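Local atomic coordinates of transcription factor tau subunit sfc1 (Schizosaccharomyces pombe, PDB entry 4BJJ), a protein that forms part of TFIIIC, the factor that binds intragenic promoter elements of tRNA and 5S RNA genes and allows RNA polymerase III to be recruited. Residues A41-T44 against S45-P49; F99-R102 against D103-D106. The protein carries 3 engineered substitutions. All blocks are in the same frame, centred on the assembly; numbering follows the deposited sequence.

Contact 1. Residues A41-T44 against S45-P49; sequences ACQT and SFQNP. With HG (mercury (II) ion), chain C.
Cys42 O lies in the plane of the Phe46 ring at its edge, 3.3 Å from Phe46 CD2, one turn further along the helix. The same carbonyl oxygen accepts a hydrogen bond from the hydroxyl of Ser45, with Ser45 OG to Cys42 O at 2.7 Å; a chi1 of 67° places OG between the backbone N and the carbonyl carbon, turned back to the carbonyl three residues earlier. The backbone bond from Phe46 N to Cys42 O is weak by comparison. Beside it, Cys42 SG makes a sulfur-aromatic contact at the edge of the same ring, 3.9 Å from Phe46 CE2. Cys42 SG also binds the mercury(II) ion at 2.2 Å.

On the exposed side, Gln43 and Gln47 run side by side with their amide planes turned 45° apart, Gln43 NE2 and Gln47 NE2 being 3.7 Å from each other. Beneath them Gln43 O takes two N-H groups: Gln47 N at 2.9 Å, nearly straight on, and Phe46 N from above the carbonyl plane. This is the C-terminal turn of an alpha helix, and Asn48 N to Thr44 O, 2.7 Å, closes it just where Asn48 leaves helical geometry. Thr44 turns its hydroxyl back to Lys40 O.

Helix 35-47 rests on the sheet here: Cys42 and Ser45 pack on Ala14 of strand 12-18, while Ser45 also meets Gln97 and Phe99 of strand 88-100.

Contact 2. Residues F99-R102 against D103-D106; sequences FLFR and DMAD
Met104 bends back on the strand it follows: chi1 of -48° sets its CG beside the backbone N, and the turn of 72° at chi3 completes a hooked side chain that reaches Phe101 and Leu100. The backbone between them is a type II beta turn from Phe101 to Met104, with Arg102 and Asp103 at its corners. Asp103 takes the positive phi of 79° that this turn type has at its third position. The turn takes the chain out of strand 88-100 into the loop that follows.

Within the turn, Met104 CG sits 3.3 Å from Phe101 O. Farther along, Met104 SD also approaches the Phe101 ring obliquely, 4.4 Å from Phe101 CD1, in a loose apolar contact. Phe101 itself is buried, packing on Ala70, Pro19 and Leu32; Met104, partly exposed, meets its ring from the turn.

The two corner residues send their polar ends elsewhere. Arg102 donates from NH1 to His18 O, and its NH2 forms a salt bridge with an acidic side chain of the other protein chain, which places this corner at the subunit interface. Asp103, poorly ordered, uses OD1 to accept from Gln108 NE2 farther down the loop. Back at the end of the strand, Met104 SD comes to rest 3.5 Å from Leu100 O.

Overall arrangement
From the N terminus the chain lays down strand 12-18, then helices 25-30 and 35-47. Contact 1 finishes the second of these, and the chain leaves for strands 55-56, 68-73 and 78-83 before strand 88-100 leads into contact 2. The two are in series, neither nested nor crossed, and each is local, closing a helix turn or a beta turn instead of a long loop. Their centres are about 20 Å apart, yet they touch: Phe99 CZ packs 3.8 Å from Ala41 O. Phe99 thus joins the helix to the sheet in which 88-100 pairs with 12-18 and 68-73, within the sfc7-interacting part of sfc1.

Contact 1. Residues A41-T44 against S45-P49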
loop_
_atom_site.group_PDB
_atom_site.type_symbol
_atom_site.label_atom_id
_atom_site.label_comp_id
_atom_site.label_asym_id
_atom_site.label_seq_id
_atom_site.Cartn_x
_atom_site.Cartn_y
_atom_site.Cartn_z
ATOM N N ALA A 41 -0.035 13.944 8.907
ATOM C CA ALA A 41 -0.163 13.831 7.456
ATOM C C ALA A 41 -1.294 12.887 7.033
ATOM O O ALA A 41 -2.091 13.223 6.161
ATOM C CB ALA A 41 1.145 13.420 6.845
ATOM N N CYS A 42 -1.419 11.742 7.679
ATOM C CA CYS A 42 -2.525 10.839 7.356
ATOM C C CYS A 42 -3.898 11.425 7.724
ATOM O O CYS A 42 -4.864 11.301 6.965
ATOM C CB CYS A 42 -2.336 9.485 8.042
ATOM S SG CYS A 42 -3.816 8.401 8.014
ATOM N N GLN A 43 -4.010 12.013 8.898
ATOM C CA GLN A 43 -5.255 12.605 9.302
ATOM C C GLN A 43 -5.726 13.735 8.318
ATOM O O GLN A 43 -6.910 13.821 7.983
ATOM C CB GLN A 43 -5.095 13.167 10.712
ATOM C CG GLN A 43 -6.136 14.213 11.095
ATOM C CD GLN A 43 -5.871 14.832 12.457
ATOM O OE1 GLN A 43 -4.835 15.479 12.689
ATOM N NE2 GLN A 43 -6.808 14.628 13.371
ATOM N N THR A 44 -4.820 14.607 7.889
ATOM C CA THR A 44 -5.170 15.631 6.916
ATOM C C THR A 44 -5.694 14.995 5.631
ATOM O O THR A 44 -6.649 15.498 5.033
ATOM C CB THR A 44 -3.976 16.506 6.549
ATOM O OG1 THR A 44 -3.381 17.054 7.721
ATOM C CG2 THR A 44 -4.390 17.669 5.642
ATOM N N SER A 45 -5.082 13.880 5.214
ATOM C CA SER A 45 -5.479 13.242 3.950
ATOM C C SER A 45 -6.932 12.762 3.978
ATOM O O SER A 45 -7.582 12.679 2.925
ATOM C CB SER A 45 -4.509 12.112 3.489
ATOM O OG SER A 45 -4.528 10.994 4.336
ATOM N N PHE A 46 -7.454 12.503 5.177
ATOM C CA PHE A 46 -8.835 12.066 5.338
ATOM C C PHE A 46 -9.805 13.197 5.648
ATOM O O PHE A 46 -10.959 13.157 5.237
ATOM C CB PHE A 46 -8.921 11.004 6.427
ATOM C CG PHE A 46 -8.518 9.635 5.947
ATOM C CD1 PHE A 46 -9.436 8.825 5.321
ATOM C CD2 PHE A 46 -7.216 9.183 6.085
ATOM C CE1 PHE A 46 -9.075 7.586 4.875
ATOM C CE2 PHE A 46 -6.850 7.947 5.643
ATOM C CZ PHE A 46 -7.769 7.150 5.027
ATOM N N GLN A 47 -9.333 14.207 6.362
ATOM C CA GLN A 47 -10.164 15.341 6.709
ATOM C C GLN A 47 -10.262 16.351 5.595
ATOM O O GLN A 47 -11.316 16.949 5.398
ATOM C CB GLN A 47 -9.620 16.019 7.945
ATOM C CG GLN A 47 -9.995 15.274 9.188
ATOM C CD GLN A 47 -9.732 16.085 10.406
ATOM O OE1 GLN A 47 -9.343 17.245 10.297
ATOM N NE2 GLN A 47 -9.944 15.497 11.578
ATOM N N ASN A 48 -9.165 16.527 4.871
ATOM C CA ASN A 48 -9.081 17.503 3.805
ATOM C C ASN A 48 -8.121 17.032 2.695
ATOM O O ASN A 48 -7.042 17.593 2.511
ATOM C CB ASN A 48 -8.631 18.844 4.392
ATOM C CG ASN A 48 -8.825 19.997 3.429
ATOM O OD1 ASN A 48 -9.289 19.800 2.313
ATOM N ND2 ASN A 48 -8.459 21.209 3.854
ATOM N N PRO A 49 -8.523 15.993 1.941
ATOM C CA PRO A 49 -7.671 15.317 0.937
ATOM C C PRO A 49 -6.852 16.253 0.033
ATOM O O PRO A 49 -5.658 16.045 -0.162
ATOM C CB PRO A 49 -8.671 14.533 0.106
ATOM C CG PRO A 49 -9.836 14.313 1.025
ATOM C CD PRO A 49 -9.893 15.462 1.961
HETATM HG HG HG C . -5.311 8.944 9.520
#

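Contact 2. Residues F99-R102 against D103-D106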
loop_
_atom_site.group_PDB
_atom_site.type_symbol
_atom_site.label_atom_id
_atom_site.label_comp_id
_atom_site.label_asym_id
_atom_site.label_seq_id
_atom_site.Cartn_x
_atom_site.Cartn_y
_atom_site.Cartn_z
ATOM N N PHE A 99 1.045 8.609 -0.568
ATOM C CA PHE A 99 2.139 9.566 -0.681
ATOM C C PHE A 99 3.291 8.876 -1.421
ATOM O O PHE A 99 3.894 7.915 -0.927
ATOM C CB PHE A 99 2.576 10.036 0.707
ATOM C CG PHE A 99 1.493 10.738 1.489
ATOM C CD1 PHE A 99 0.526 10.008 2.174
ATOM C CD2 PHE A 99 1.446 12.139 1.541
ATOM C CE1 PHE A 99 -0.455 10.648 2.896
ATOM C CE2 PHE A 99 0.458 12.791 2.266
ATOM C CZ PHE A 99 -0.488 12.046 2.952
ATOM N N LEU A 100 3.562 9.369 -2.618
ATOM C CA LEU A 100 4.511 8.759 -3.540
ATOM C C LEU A 100 5.852 9.457 -3.460
ATOM O O LEU A 100 6.017 10.581 -3.926
ATOM C CB LEU A 100 3.981 8.841 -4.970
ATOM C CG LEU A 100 2.618 8.175 -5.218
ATOM C CD1 LEU A 100 1.914 8.822 -6.388
ATOM C CD2 LEU A 100 2.724 6.705 -5.469
ATOM N N PHE A 101 6.807 8.777 -2.847
ATOM C CA PHE A 101 8.174 9.240 -2.829
ATOM C C PHE A 101 9.042 8.413 -3.777
ATOM O O PHE A 101 9.950 8.958 -4.383
ATOM C CB PHE A 101 8.739 9.202 -1.415
ATOM C CG PHE A 101 8.233 10.278 -0.547
ATOM C CD1 PHE A 101 8.568 11.593 -0.797
ATOM C CD2 PHE A 101 7.428 9.985 0.525
ATOM C CE1 PHE A 101 8.102 12.596 0.010
ATOM C CE2 PHE A 101 6.961 10.994 1.336
ATOM C CZ PHE A 101 7.310 12.309 1.082
ATOM N N ARG A 102 8.777 7.109 -3.913
ATOM C CA ARG A 102 9.522 6.297 -4.894
ATOM C C ARG A 102 9.183 6.743 -6.290
ATOM O O ARG A 102 8.081 7.229 -6.534
ATOM C CB ARG A 102 9.197 4.814 -4.768
ATOM C CG ARG A 102 9.387 4.308 -3.380
ATOM C CD ARG A 102 9.464 2.825 -3.327
ATOM N NE ARG A 102 8.152 2.210 -3.285
ATOM C CZ ARG A 102 7.515 1.842 -2.176
ATOM N NH1 ARG A 102 8.048 2.050 -0.974
ATOM N NH2 ARG A 102 6.331 1.253 -2.278
ATOM N N ASP A 103 10.146 6.611 -7.188
ATOM C CA ASP A 103 9.927 6.851 -8.614
ATOM C C ASP A 103 9.911 8.336 -9.015
ATOM O O ASP A 103 9.761 8.669 -10.194
ATOM C CB ASP A 103 8.658 6.144 -9.108
ATOM C CG ASP A 103 8.566 6.111 -10.622
ATOM O OD1 ASP A 103 9.417 5.446 -11.261
ATOM O OD2 ASP A 103 7.650 6.763 -11.167
ATOM N N MET A 104 10.074 9.227 -8.046
ATOM C CA MET A 104 10.392 10.598 -8.385
ATOM C C MET A 104 11.841 10.545 -8.861
ATOM O O MET A 104 12.559 9.594 -8.541
ATOM C CB MET A 104 10.229 11.519 -7.180
ATOM C CG MET A 104 8.918 11.326 -6.436
ATOM S SD MET A 104 8.684 12.545 -5.125
ATOM C CE MET A 104 8.352 14.006 -6.106
ATOM N N ALA A 105 12.264 11.546 -9.630
ATOM C CA ALA A 105 13.587 11.539 -10.255
ATOM C C ALA A 105 14.723 11.345 -9.248
ATOM O O ALA A 105 15.756 10.775 -9.597
ATOM C CB ALA A 105 13.803 12.818 -11.068
ATOM N N ASP A 106 14.523 11.801 -8.007
ATOM C CA ASP A 106 15.588 11.806 -6.984
ATOM C C ASP A 106 16.050 10.418 -6.536
ATOM O O ASP A 106 17.247 10.192 -6.306
ATOM C CB ASP A 106 15.145 12.598 -5.745
ATOM C CG ASP A 106 14.591 13.955 -6.095
ATOM O OD1 ASP A 106 13.735 14.018 -7.003
ATOM O OD2 ASP A 106 15.000 14.952 -5.467
#